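Local coordinates for sortase family protein (Streptococcus agalactiae, PDB 4D7W) that probably acts as a class C sortase, a cysteine transpeptidase that joins pilin subunits during assembly of type 2b pili on the bacterial surface, at residues Glu29-Phe34 with Gly95-Ile100; Ile66-Ile71 with Arg119-Leu124; Ile73-Tyr78 with Thr88-Leu93; Ser107-His112 with Asp167-Val172; Gly130-Val135 with Thr143-Gln148. One frame throughout, in Å; residues are numbered along the deposited sequence.

Contact 1 (Glu29-Phe34 with Gly95-Ile100); sequences EYNKQF and GSSLPI
The Phe34 ring is sandwiched: Ser97 OG, hydrogen-bonded to His106 N, sits 3.4 Å above one face, near the rim, and Gln33 CG covers the opposite face. Ser97 CA lies over the same face in a CH-pi contact, 3.9 Å from the Phe34 centroid. Gly95 O approaches Phe34 CE1 near the ring plane (3.4 Å), and Tyr30 CE2 meets the edge in plane. Gln33 NE2 stands over the centre of the Tyr30 ring. Tyr30 CG is anti to the backbone N (chi1 -177°), bringing the ring to Leu98, whose CD1 comes up obliquely to Tyr30 CD2 at 3.4 Å, the leucine lying across the tyrosine. At the edge of the Tyr30 ring, in its plane, Asn31 OD1 begins a two-bond grip on one residue. Leu98 N donates to Asn31 OD1 (2.8 Å) in the carbonyl plane, on a lone pair, and Asn31 ND2 returns a nearly straight bond to Leu98 O (3.0 Å, 169°). ND2 also reaches Gly101 O, so the amide is held flat and its rotation fixed. Asn31 ties the last part of helix 17-31 to the 95-100 loop, consistent with the N-terminal helices packed on the barrel in class C sortases.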
# COMPACT_ATOMS: atom_id res chain seq x y z
N GLU A 29 -2.36 -15.66 5.28
CA GLU A 29 -1.32 -16.50 5.83
C GLU A 29 0.01 -15.74 5.79
O GLU A 29 0.76 -15.72 6.75
CB GLU A 29 -1.22 -17.81 5.07
CG GLU A 29 -0.47 -18.87 5.79
CD GLU A 29 -1.20 -19.33 7.04
OE1 GLU A 29 -2.41 -19.02 7.18
OE2 GLU A 29 -0.57 -20.01 7.87
N TYR A 30 0.29 -15.13 4.64
CA TYR A 30 1.50 -14.33 4.48
C TYR A 30 1.62 -13.26 5.56
O TYR A 30 2.65 -13.16 6.23
CB TYR A 30 1.50 -13.69 3.10
CG TYR A 30 2.75 -12.89 2.78
CD1 TYR A 30 3.85 -13.49 2.17
CD2 TYR A 30 2.80 -11.52 3.04
CE1 TYR A 30 4.98 -12.76 1.84
CE2 TYR A 30 3.93 -10.78 2.72
CZ TYR A 30 5.01 -11.40 2.12
OH TYR A 30 6.13 -10.66 1.81
N ASN A 31 0.57 -12.47 5.74
CA ASN A 31 0.61 -11.37 6.70
C ASN A 31 0.69 -11.82 8.17
O ASN A 31 0.91 -11.01 9.07
CB ASN A 31 -0.61 -10.47 6.51
CG ASN A 31 -0.33 -9.30 5.60
OD1 ASN A 31 0.71 -9.24 4.94
ND2 ASN A 31 -1.27 -8.36 5.54
N LYS A 32 0.50 -13.11 8.41
CA LYS A 32 0.61 -13.64 9.77
C LYS A 32 2.05 -13.61 10.28
O LYS A 32 2.28 -13.56 11.48
CB LYS A 32 0.09 -15.08 9.85
CG LYS A 32 -1.40 -15.18 10.04
CD LYS A 32 -1.81 -16.63 10.24
CE LYS A 32 -3.31 -16.74 10.41
NZ LYS A 32 -4.02 -16.32 9.18
N GLN A 33 3.01 -13.65 9.37
CA GLN A 33 4.40 -13.76 9.78
C GLN A 33 4.93 -12.53 10.51
O GLN A 33 5.85 -12.63 11.31
CB GLN A 33 5.30 -14.04 8.57
CG GLN A 33 5.59 -12.82 7.73
CD GLN A 33 6.32 -13.19 6.45
OE1 GLN A 33 7.54 -13.39 6.47
NE2 GLN A 33 5.59 -13.30 5.34
N PHE A 34 4.36 -11.37 10.23
CA PHE A 34 4.96 -10.11 10.70
C PHE A 34 4.93 -9.95 12.22
O PHE A 34 5.81 -9.29 12.79
CB PHE A 34 4.29 -8.93 10.01
CG PHE A 34 4.61 -8.87 8.55
CD1 PHE A 34 5.79 -8.28 8.11
CD2 PHE A 34 3.78 -9.49 7.62
CE1 PHE A 34 6.11 -8.26 6.76
CE2 PHE A 34 4.10 -9.49 6.27
CZ PHE A 34 5.26 -8.87 5.84
N GLY A 95 9.04 -5.23 1.88
CA GLY A 95 9.18 -5.90 3.16
C GLY A 95 8.09 -5.61 4.18
O GLY A 95 8.19 -6.04 5.33
N SER A 96 7.05 -4.88 3.77
CA SER A 96 5.96 -4.54 4.69
C SER A 96 4.78 -5.47 4.49
O SER A 96 4.76 -6.26 3.55
CB SER A 96 5.53 -3.07 4.53
OG SER A 96 4.96 -2.78 3.26
N SER A 97 3.81 -5.42 5.39
CA SER A 97 2.65 -6.29 5.29
C SER A 97 1.84 -5.98 4.02
O SER A 97 1.77 -4.82 3.60
CB SER A 97 1.76 -6.16 6.53
OG SER A 97 2.52 -6.22 7.73
N LEU A 98 1.24 -7.00 3.42
CA LEU A 98 0.31 -6.80 2.29
C LEU A 98 -0.83 -5.86 2.71
O LEU A 98 -1.26 -5.91 3.86
CB LEU A 98 -0.27 -8.14 1.79
CG LEU A 98 0.78 -9.13 1.31
CD1 LEU A 98 0.21 -10.56 1.09
CD2 LEU A 98 1.45 -8.59 0.05
N PRO A 99 -1.32 -5.02 1.79
CA PRO A 99 -2.33 -4.00 2.09
C PRO A 99 -3.74 -4.53 2.39
O PRO A 99 -4.69 -3.76 2.29
CB PRO A 99 -2.34 -3.13 0.82
CG PRO A 99 -1.81 -4.04 -0.25
CD PRO A 99 -0.76 -4.86 0.43
N ILE A 100 -3.89 -5.80 2.74
CA ILE A 100 -5.19 -6.29 3.22
C ILE A 100 -5.25 -6.24 4.76
O ILE A 100 -6.21 -6.69 5.37
CB ILE A 100 -5.47 -7.71 2.76
CG1 ILE A 100 -4.36 -8.66 3.25
CG2 ILE A 100 -5.57 -7.75 1.24
CD1 ILE A 100 -4.77 -10.12 3.31

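Contact 2 (Ile66-Ile71 with Arg119-Leu124); sequences ISIPKI and RLFSDL
Ile71 and Asp123 pass antiparallel to one another, Ile71 CG2 resting 3.6 Å from Asp123 O and also against Asp123 CB. The branch reaches there because CG2 lies beside the backbone N, leaving CG1 between N and the carbonyl carbon (chi1 62°). Deeper in, Phe121 receives two isoleucine ends: Ile68 CD1 is 4.0 Å from Phe121 CE1, the side chains roughly perpendicular, and Ile66 CD1 meets the ring edge near its plane, 4.4 Å from Phe121 CZ. On the outer side a water knits the polar groups together. It donates to Ile71 O at 2.8 Å and to Asp123 OD2 at 2.6 Å, and accepts from Arg119 NH1, lying in the guanidinium plane at its edge. A bend at chi3 (-70°) turns the arginine toward this water, and its NH2 bonds to Asn72 O. Behind this shell, two overlapping beta turns, type II' from Arg119 and type I from Phe121, shape 119-124; Arg119 O accepts from both Ser122 N and Ser122 OG. Leu124 CD1 covers one face of Phe121. Around the contact, Trp133 of strand 132-137 packs on Ile66 and Ile68, Leu171 of strand 167-175 touches both isoleucines, and Thr173 touches Phe121 and Leu124.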
# COMPACT_ATOMS: atom_id res chain seq x y z
N ILE A 66 -5.80 2.20 -4.86
CA ILE A 66 -6.05 3.02 -3.69
C ILE A 66 -6.90 4.23 -4.07
O ILE A 66 -6.76 4.78 -5.16
CB ILE A 66 -4.74 3.49 -3.03
CG1 ILE A 66 -5.03 4.27 -1.75
CG2 ILE A 66 -3.91 4.32 -4.01
CD1 ILE A 66 -3.77 4.75 -1.05
N SER A 67 -7.78 4.63 -3.16
CA SER A 67 -8.70 5.74 -3.37
C SER A 67 -8.60 6.73 -2.23
O SER A 67 -8.75 6.34 -1.06
CB SER A 67 -10.15 5.26 -3.49
OG SER A 67 -10.34 4.49 -4.65
N ILE A 68 -8.36 7.99 -2.56
CA ILE A 68 -8.23 9.04 -1.57
C ILE A 68 -9.10 10.22 -1.99
O ILE A 68 -8.58 11.22 -2.51
CB ILE A 68 -6.78 9.51 -1.41
CG1 ILE A 68 -5.84 8.30 -1.37
CG2 ILE A 68 -6.63 10.36 -0.16
CD1 ILE A 68 -4.40 8.67 -1.23
N PRO A 69 -10.41 10.08 -1.78
CA PRO A 69 -11.47 11.00 -2.20
C PRO A 69 -11.15 12.45 -1.91
O PRO A 69 -11.48 13.31 -2.73
CB PRO A 69 -12.68 10.54 -1.39
CG PRO A 69 -12.46 9.07 -1.24
CD PRO A 69 -10.97 8.91 -1.07
N LYS A 70 -10.53 12.73 -0.77
CA LYS A 70 -10.29 14.11 -0.39
C LYS A 70 -9.39 14.84 -1.39
O LYS A 70 -9.58 16.03 -1.64
CB LYS A 70 -9.70 14.18 1.01
CG LYS A 70 -9.67 15.60 1.54
CD LYS A 70 -9.01 15.70 2.90
CE LYS A 70 -9.20 17.09 3.48
NZ LYS A 70 -8.47 17.24 4.77
N ILE A 71 -8.42 14.13 -1.97
CA ILE A 71 -7.49 14.75 -2.90
C ILE A 71 -7.63 14.19 -4.31
O ILE A 71 -6.74 14.38 -5.15
CB ILE A 71 -6.03 14.60 -2.43
CG1 ILE A 71 -5.64 13.11 -2.37
CG2 ILE A 71 -5.83 15.27 -1.09
CD1 ILE A 71 -4.27 12.85 -1.78
N ARG A 119 0.09 13.72 -10.83
CA ARG A 119 0.07 14.20 -9.45
C ARG A 119 0.68 13.18 -8.50
O ARG A 119 1.52 13.54 -7.67
CB ARG A 119 -1.37 14.54 -9.02
CG ARG A 119 -1.92 15.82 -9.65
CD ARG A 119 -3.40 16.07 -9.30
NE ARG A 119 -4.31 15.11 -9.94
CZ ARG A 119 -5.09 14.26 -9.27
NH1 ARG A 119 -5.08 14.25 -7.95
NH2 ARG A 119 -5.88 13.42 -9.93
N LEU A 120 0.27 11.93 -8.62
CA LEU A 120 0.68 10.87 -7.69
C LEU A 120 0.32 11.27 -6.24
O LEU A 120 -0.84 11.54 -5.95
CB LEU A 120 2.17 10.58 -7.84
CG LEU A 120 2.55 10.15 -9.26
CD1 LEU A 120 4.05 10.25 -9.54
CD2 LEU A 120 2.05 8.74 -9.54
N PHE A 121 1.30 11.31 -5.35
CA PHE A 121 1.04 11.73 -3.97
C PHE A 121 1.39 13.22 -3.72
O PHE A 121 1.71 13.60 -2.59
CB PHE A 121 1.83 10.85 -3.00
CG PHE A 121 1.13 9.54 -2.65
CD1 PHE A 121 -0.15 9.27 -3.09
CD2 PHE A 121 1.78 8.59 -1.87
CE1 PHE A 121 -0.79 8.06 -2.77
CE2 PHE A 121 1.15 7.39 -1.53
CZ PHE A 121 -0.13 7.13 -1.99
N SER A 122 1.31 14.04 -4.77
CA SER A 122 1.56 15.49 -4.65
C SER A 122 0.81 16.14 -3.49
O SER A 122 1.38 16.95 -2.75
CB SER A 122 1.17 16.22 -5.94
OG SER A 122 2.20 16.12 -6.90
N ASP A 123 -0.46 15.80 -3.34
CA ASP A 123 -1.30 16.51 -2.39
C ASP A 123 -1.45 15.77 -1.07
O ASP A 123 -2.41 16.01 -0.33
CB ASP A 123 -2.67 16.79 -3.01
CG ASP A 123 -2.60 17.79 -4.15
OD1 ASP A 123 -1.72 18.67 -4.11
OD2 ASP A 123 -3.42 17.69 -5.09
N LEU A 124 -0.50 14.89 -0.78
CA LEU A 124 -0.59 14.06 0.42
C LEU A 124 -0.62 14.94 1.67
O LEU A 124 -1.19 14.58 2.69
CB LEU A 124 0.58 13.07 0.50
CG LEU A 124 0.24 11.84 1.33
CD1 LEU A 124 -0.83 11.02 0.63
CD2 LEU A 124 1.47 10.98 1.62
O HOH W 1 -4.20 15.29 -5.75

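Contact 3 (Ile73-Tyr78 with Thr88-Leu93); sequences IKLPLY and TSIGHL
Strands 73-78 and 90-92 run parallel at 27°, with Leu77 in register with Ile90 and Tyr78 with Gly91, bonded in a zigzag by Ile90 N to Pro76 O (3.2 Å), Tyr78 N to Ile90 O (2.9 Å) and His92 N to Tyr78 O (2.9 Å). On the face that carries Leu77 and Ile90 the packing is tight, Leu77 CD2 pressing on Ile90 CG2 at only 3.4 Å. The other arm of the isoleucine goes to Leu75, whose CD1 lies 3.6 Å from Ile90 CD1, one side chain set crosswise to the other. Both branches are used because CG2 is anti to the backbone N while CG1 swings beside it (chi1 -55°). Ser89 sits across from Tyr78 and Pro76: its OG is 3.3 Å from Tyr78 CE1, approaching the ring obliquely, and 3.5 Å from Pro76 CG. His92 touches Tyr78 O with its CB, then leads its imidazole away; ND1 is hydrogen-bonded to Tyr51 OH and NE2 to Ser97 O, which fixes the ring's rotation. With the short helix 83-86 linking them, the two strands form a beta-alpha-beta crossover within the sortase beta-barrel.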
# COMPACT_ATOMS: atom_id res chain seq x y z
N ILE A 73 -7.55 11.18 -5.76
CA ILE A 73 -6.60 10.20 -6.23
C ILE A 73 -7.26 8.83 -6.32
O ILE A 73 -7.92 8.37 -5.37
CB ILE A 73 -5.37 10.11 -5.30
CG1 ILE A 73 -4.55 11.40 -5.35
CG2 ILE A 73 -4.51 8.90 -5.66
CD1 ILE A 73 -3.97 11.74 -6.73
N LYS A 74 -7.08 8.18 -7.46
CA LYS A 74 -7.43 6.78 -7.62
C LYS A 74 -6.34 6.20 -8.50
O LYS A 74 -6.26 6.53 -9.68
CB LYS A 74 -8.82 6.61 -8.23
CG LYS A 74 -9.30 5.16 -8.20
CD LYS A 74 -10.72 5.00 -8.74
CE LYS A 74 -10.74 4.61 -10.22
NZ LYS A 74 -12.01 3.92 -10.63
N LEU A 75 -5.48 5.37 -7.91
CA LEU A 75 -4.31 4.84 -8.62
C LEU A 75 -4.12 3.37 -8.36
O LEU A 75 -4.46 2.87 -7.27
CB LEU A 75 -3.04 5.58 -8.20
CG LEU A 75 -2.85 7.04 -8.61
CD1 LEU A 75 -1.70 7.65 -7.81
CD2 LEU A 75 -2.56 7.13 -10.09
N PRO A 76 -3.56 2.66 -9.35
CA PRO A 76 -3.23 1.24 -9.19
C PRO A 76 -2.03 1.03 -8.26
O PRO A 76 -1.10 1.84 -8.29
CB PRO A 76 -2.91 0.78 -10.62
CG PRO A 76 -2.49 2.05 -11.34
CD PRO A 76 -3.30 3.16 -10.71
N LEU A 77 -2.08 -0.02 -7.45
CA LEU A 77 -1.04 -0.39 -6.50
C LEU A 77 -0.21 -1.54 -7.02
O LEU A 77 -0.77 -2.59 -7.34
CB LEU A 77 -1.63 -0.85 -5.16
CG LEU A 77 -2.26 0.17 -4.23
CD1 LEU A 77 -2.77 -0.55 -2.99
CD2 LEU A 77 -1.23 1.23 -3.86
N TYR A 78 1.11 -1.40 -7.07
CA TYR A 78 1.95 -2.49 -7.57
C TYR A 78 2.88 -3.08 -6.51
O TYR A 78 3.24 -2.42 -5.54
CB TYR A 78 2.76 -2.00 -8.78
CG TYR A 78 1.91 -1.77 -10.02
CD1 TYR A 78 1.26 -0.57 -10.23
CD2 TYR A 78 1.74 -2.78 -10.98
CE1 TYR A 78 0.48 -0.35 -11.35
CE2 TYR A 78 0.95 -2.57 -12.10
CZ TYR A 78 0.32 -1.35 -12.27
OH TYR A 78 -0.46 -1.12 -13.37
N THR A 88 4.43 6.07 -12.63
CA THR A 88 3.02 6.27 -12.95
C THR A 88 2.03 5.74 -11.92
O THR A 88 0.82 5.95 -12.05
CB THR A 88 2.66 5.60 -14.29
OG1 THR A 88 2.84 4.18 -14.18
CG2 THR A 88 3.54 6.16 -15.41
N SER A 89 2.52 5.03 -10.90
CA SER A 89 1.61 4.39 -9.96
C SER A 89 2.13 4.44 -8.54
O SER A 89 3.15 5.06 -8.26
CB SER A 89 1.38 2.94 -10.36
OG SER A 89 0.85 2.88 -11.67
N ILE A 90 1.41 3.77 -7.65
CA ILE A 90 1.82 3.69 -6.27
C ILE A 90 2.49 2.35 -6.04
O ILE A 90 2.03 1.32 -6.55
CB ILE A 90 0.62 3.85 -5.33
CG1 ILE A 90 -0.13 5.16 -5.64
CG2 ILE A 90 1.06 3.79 -3.88
CD1 ILE A 90 0.75 6.41 -5.52
N GLY A 91 3.57 2.35 -5.27
CA GLY A 91 4.30 1.14 -5.00
C GLY A 91 4.05 0.65 -3.59
O GLY A 91 3.78 1.43 -2.68
N HIS A 92 4.16 -0.66 -3.40
CA HIS A 92 4.08 -1.23 -2.06
C HIS A 92 5.48 -1.62 -1.57
O HIS A 92 6.17 -2.37 -2.24
CB HIS A 92 3.13 -2.42 -2.05
CG HIS A 92 3.20 -3.22 -0.80
ND1 HIS A 92 3.95 -4.37 -0.70
CD2 HIS A 92 2.63 -3.04 0.41
CE1 HIS A 92 3.85 -4.86 0.52
NE2 HIS A 92 3.04 -4.08 1.22
N LEU A 93 5.90 -1.12 -0.41
CA LEU A 93 7.23 -1.44 0.13
C LEU A 93 7.36 -2.94 0.42
O LEU A 93 6.64 -3.48 1.25
CB LEU A 93 7.52 -0.64 1.41
CG LEU A 93 8.99 -0.55 1.84
CD1 LEU A 93 9.83 0.08 0.77
CD2 LEU A 93 9.14 0.24 3.14

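Contact 4 (Ser107-His112 with Asp167-Val172); sequences SILSGH and DYQTLV
Ser107-Ser110 and Asp167-Val172 pair as neighbouring parallel strands near the centre of the chain, in the middle of the sheet. Ser107 matches Gln169, Ile108 Thr170, Leu109 Leu171 and Ser110 Val172, the axes only 15° apart. Five backbone hydrogen bonds alternate along the seam, from Ser107 N to Tyr168 O at one end, through Leu109 N to Thr170 O (2.9 Å), to Gly111 N to Val172 O (3.2 Å) at the other. Between them, CA-H groups also approach carbonyls, Gln169 CA coming within 3.1 Å of Ser107 O. Such a parallel pair in an otherwise largely antiparallel barrel belongs to the sortase fold. On the face of Leu109 and Leu171 the two leucines run next to each other in the same direction, with Leu171 CD2 3.8 Å from Leu109 CB. On this face the anti first torsion of Gln169 (chi1 -173°) and the extended chain beyond it together bring OE1 to 3.7 Å from Leu109 CD1, while Trp133 NE1 donates to that oxygen; Gln169 NE2 is 3.8 Å from Ser107 CB. Ser107 OG is hydrogen-bonded to Ser97 O. On the other face Ile108 CG2 meets Val172 CG2 at 3.6 Å, and Thr170 OG1 bonds to His106 NE2.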
# COMPACT_ATOMS: atom_id res chain seq x y z
N SER A 107 1.31 -2.09 6.58
CA SER A 107 1.54 -1.99 5.15
C SER A 107 2.03 -0.59 4.82
O SER A 107 1.50 0.40 5.34
CB SER A 107 0.24 -2.30 4.40
OG SER A 107 0.49 -2.45 3.01
N ILE A 108 3.03 -0.49 3.94
CA ILE A 108 3.58 0.81 3.55
C ILE A 108 3.49 1.00 2.04
O ILE A 108 3.98 0.17 1.28
CB ILE A 108 5.03 0.95 3.99
CG1 ILE A 108 5.13 0.84 5.51
CG2 ILE A 108 5.60 2.32 3.55
CD1 ILE A 108 6.56 0.67 6.02
N LEU A 109 2.86 2.11 1.64
CA LEU A 109 2.63 2.44 0.24
C LEU A 109 3.37 3.73 -0.10
O LEU A 109 3.26 4.72 0.62
CB LEU A 109 1.15 2.61 -0.02
CG LEU A 109 0.27 1.43 0.37
CD1 LEU A 109 -1.16 1.69 -0.07
CD2 LEU A 109 0.83 0.16 -0.24
N SER A 110 4.10 3.73 -1.21
CA SER A 110 4.99 4.84 -1.57
C SER A 110 4.66 5.42 -2.95
O SER A 110 4.32 4.69 -3.89
CB SER A 110 6.44 4.35 -1.52
OG SER A 110 7.35 5.39 -1.83
N GLY A 111 4.77 6.74 -3.07
CA GLY A 111 4.49 7.38 -4.34
C GLY A 111 5.26 8.68 -4.43
O GLY A 111 5.44 9.39 -3.43
N HIS A 112 5.74 8.98 -5.64
CA HIS A 112 6.47 10.23 -5.89
C HIS A 112 5.64 11.45 -5.51
O HIS A 112 4.41 11.43 -5.58
CB HIS A 112 6.88 10.35 -7.36
CG HIS A 112 8.10 9.56 -7.70
ND1 HIS A 112 8.32 9.05 -8.97
CD2 HIS A 112 9.18 9.21 -6.96
CE1 HIS A 112 9.48 8.40 -8.98
NE2 HIS A 112 10.02 8.49 -7.78
N ASP A 167 -3.37 -2.66 13.28
CA ASP A 167 -3.51 -2.82 11.83
C ASP A 167 -3.30 -1.43 11.18
O ASP A 167 -4.23 -0.63 11.13
CB ASP A 167 -4.89 -3.40 11.49
CG ASP A 167 -5.11 -3.63 9.99
OD1 ASP A 167 -4.35 -3.08 9.15
OD2 ASP A 167 -6.06 -4.37 9.66
N TYR A 168 -2.08 -1.19 10.72
CA TYR A 168 -1.63 0.12 10.21
C TYR A 168 -1.36 0.11 8.71
O TYR A 168 -0.88 -0.89 8.18
CB TYR A 168 -0.34 0.57 10.91
CG TYR A 168 -0.50 1.05 12.34
CD1 TYR A 168 -1.57 1.86 12.71
CD2 TYR A 168 0.43 0.71 13.31
CE1 TYR A 168 -1.71 2.31 14.02
CE2 TYR A 168 0.29 1.15 14.62
CZ TYR A 168 -0.77 1.95 14.96
OH TYR A 168 -0.90 2.40 16.25
N GLN A 169 -1.61 1.24 8.06
CA GLN A 169 -1.11 1.45 6.71
C GLN A 169 -0.57 2.88 6.63
O GLN A 169 -1.24 3.82 7.02
CB GLN A 169 -2.22 1.22 5.68
CG GLN A 169 -1.78 1.26 4.22
CD GLN A 169 -2.86 0.73 3.30
OE1 GLN A 169 -3.59 1.51 2.67
NE2 GLN A 169 -2.99 -0.59 3.22
N THR A 170 0.66 3.02 6.15
CA THR A 170 1.29 4.34 6.03
C THR A 170 1.49 4.70 4.57
O THR A 170 1.92 3.86 3.77
CB THR A 170 2.64 4.39 6.76
OG1 THR A 170 2.42 4.21 8.16
CG2 THR A 170 3.37 5.74 6.55
N LEU A 171 1.14 5.94 4.22
CA LEU A 171 1.39 6.45 2.89
C LEU A 171 2.61 7.38 2.98
O LEU A 171 2.66 8.26 3.83
CB LEU A 171 0.15 7.18 2.34
CG LEU A 171 -1.19 6.44 2.45
CD1 LEU A 171 -2.29 7.30 1.86
CD2 LEU A 171 -1.15 5.02 1.78
N VAL A 172 3.58 7.15 2.11
CA VAL A 172 4.88 7.80 2.17
C VAL A 172 5.15 8.57 0.90
O VAL A 172 4.96 8.05 -0.20
CB VAL A 172 6.01 6.77 2.37
CG1 VAL A 172 7.37 7.48 2.47
CG2 VAL A 172 5.75 5.90 3.60

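Contact 5 (Gly130-Val135 with Thr143-Gln148); sequences GDHWTV and TYQVDQ
Trp133 and Tyr144 face each other across a beta hairpin, strands 132-137 and 140-152 of the sortase barrel, as a hydrogen-bonded antiparallel pair. Backbone bonds come first: Trp133 N to Tyr144 O and Tyr144 N to Trp133 O, both 2.9 Å, close one ring, and Val146 N to Asp131 O (2.8 Å) carries the ladder on. Gly130 N donates to Val146 O (2.9 Å). Just beyond, Asp147 and Gln148 both stand opposite Arg187 of the neighbouring strand 182-191 in a classic beta bulge, and Asp147 OD1 forms a salt bridge with that arginine. Among the polar side chains, His132 and Gln145 extend in parallel, ring and amide planes 31° apart and His132 NE2 2.9 Å from Gln145 NE2. Here too, Thr134 CG2 lies 3.7 Å from Thr143 OG1, whose hydrogen-bond partner is Asn193 OD1. Aromatic packing occupies the other face. Trp133 CG sits between its backbone N and carbonyl carbon (chi1 72°), which folds the indole over the hairpin partner; the phenol ring is displaced to one side, its plane 20° from the five-membered ring of Trp133, with little overlap, while Tyr144 CB stands over the indole face. Val146 CG2 meets the indole edge in plane, 3.7 Å from Trp133 CZ3.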
# COMPACT_ATOMS: atom_id res chain seq x y z
N GLY A 130 -8.18 11.97 11.00
CA GLY A 130 -9.60 11.76 10.78
C GLY A 130 -10.03 11.44 9.35
O GLY A 130 -11.07 10.82 9.14
N ASP A 131 -9.23 11.86 8.36
CA ASP A 131 -9.57 11.59 6.96
C ASP A 131 -9.44 10.10 6.68
O ASP A 131 -8.73 9.40 7.39
CB ASP A 131 -8.67 12.39 6.02
CG ASP A 131 -8.95 13.89 6.10
OD1 ASP A 131 -10.06 14.27 6.52
OD2 ASP A 131 -8.07 14.69 5.73
N HIS A 132 -10.14 9.62 5.65
CA HIS A 132 -10.11 8.20 5.26
C HIS A 132 -9.54 7.97 3.87
O HIS A 132 -9.66 8.81 2.98
CB HIS A 132 -11.53 7.59 5.28
CG HIS A 132 -12.19 7.56 6.62
ND1 HIS A 132 -13.26 6.74 6.90
CD2 HIS A 132 -11.94 8.25 7.76
CE1 HIS A 132 -13.64 6.92 8.15
NE2 HIS A 132 -12.86 7.84 8.69
N TRP A 133 -8.96 6.79 3.65
CA TRP A 133 -8.79 6.26 2.30
C TRP A 133 -9.16 4.77 2.27
O TRP A 133 -9.40 4.15 3.31
CB TRP A 133 -7.37 6.49 1.77
CG TRP A 133 -6.30 5.64 2.41
CD1 TRP A 133 -5.91 4.40 2.01
CD2 TRP A 133 -5.47 5.99 3.52
NE1 TRP A 133 -4.90 3.94 2.82
CE2 TRP A 133 -4.60 4.90 3.75
CE3 TRP A 133 -5.37 7.12 4.34
CZ2 TRP A 133 -3.65 4.90 4.78
CZ3 TRP A 133 -4.42 7.13 5.36
CH2 TRP A 133 -3.58 6.02 5.57
N THR A 134 -9.28 4.22 1.07
CA THR A 134 -9.56 2.81 0.90
C THR A 134 -8.60 2.21 -0.11
O THR A 134 -8.13 2.90 -1.03
CB THR A 134 -11.00 2.55 0.43
OG1 THR A 134 -11.18 3.13 -0.87
CG2 THR A 134 -12.02 3.15 1.40
N VAL A 135 -8.27 0.94 0.09
CA VAL A 135 -7.61 0.15 -0.93
C VAL A 135 -8.60 -0.93 -1.33
O VAL A 135 -9.31 -1.50 -0.49
CB VAL A 135 -6.26 -0.45 -0.44
CG1 VAL A 135 -5.25 0.66 -0.14
CG2 VAL A 135 -6.48 -1.25 0.79
N THR A 143 -10.52 -0.09 4.61
CA THR A 143 -10.56 1.33 4.93
C THR A 143 -9.58 1.69 6.03
O THR A 143 -9.47 0.98 7.03
CB THR A 143 -11.96 1.75 5.36
OG1 THR A 143 -12.91 1.23 4.41
CG2 THR A 143 -12.06 3.28 5.45
N TYR A 144 -8.89 2.81 5.84
CA TYR A 144 -7.91 3.29 6.81
C TYR A 144 -8.19 4.75 7.12
O TYR A 144 -8.65 5.50 6.26
CB TYR A 144 -6.46 3.11 6.28
CG TYR A 144 -6.06 1.65 6.36
CD1 TYR A 144 -6.40 0.77 5.34
CD2 TYR A 144 -5.40 1.15 7.47
CE1 TYR A 144 -6.09 -0.60 5.44
CE2 TYR A 144 -5.08 -0.20 7.57
CZ TYR A 144 -5.42 -1.07 6.55
OH TYR A 144 -5.10 -2.40 6.64
N GLN A 145 -7.93 5.14 8.36
CA GLN A 145 -8.23 6.49 8.83
C GLN A 145 -6.97 7.15 9.39
O GLN A 145 -6.28 6.56 10.23
CB GLN A 145 -9.34 6.43 9.88
CG GLN A 145 -9.51 7.70 10.65
CD GLN A 145 -10.54 7.57 11.74
OE1 GLN A 145 -10.24 7.74 12.91
NE2 GLN A 145 -11.76 7.27 11.35
N VAL A 146 -6.67 8.36 8.93
CA VAL A 146 -5.44 9.02 9.34
C VAL A 146 -5.44 9.22 10.83
O VAL A 146 -6.40 9.75 11.39
CB VAL A 146 -5.25 10.39 8.65
CG1 VAL A 146 -3.95 11.04 9.10
CG2 VAL A 146 -5.26 10.21 7.15
N ASP A 147 -4.37 8.80 11.50
CA ASP A 147 -4.28 9.02 12.93
C ASP A 147 -2.93 9.60 13.33
O ASP A 147 -2.74 9.95 14.48
CB ASP A 147 -4.56 7.73 13.72
CG ASP A 147 -3.45 6.66 13.59
OD1 ASP A 147 -2.33 6.95 13.12
OD2 ASP A 147 -3.72 5.51 14.00
N GLN A 148 -2.00 9.69 12.38
CA GLN A 148 -0.70 10.29 12.69
C GLN A 148 0.01 10.80 11.44
O GLN A 148 0.13 10.06 10.45
CB GLN A 148 0.19 9.28 13.42
CG GLN A 148 1.53 9.85 13.89
CD GLN A 148 2.41 8.79 14.54
OE1 GLN A 148 2.36 8.58 15.75
NE2 GLN A 148 3.22 8.12 13.72

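Overall arrangement
Contact 4 lies near the middle, its centre about 10 Å from that of contact 3, 11 Å from contact 5, 12 Å from contact 2 and 13 Å from contact 1. Contacts 1 and 2 sit on opposite sides of the chain's centre, 24 Å apart between centres. Backbone pairing joins contact 3 to contact 4 (Gly91 O to Ser110 N, 2.7 Å) and contact 2 to contact 5 (Ser67 N to Thr134 O, 2.8 Å). Lys70 NZ adds a salt bridge to Asp131 OD2, and Tyr144 OH of contact 5 bonds to Asp167 OD1 of contact 4. In sortases generally, strands equivalent to those of contact 4 lead into the active site.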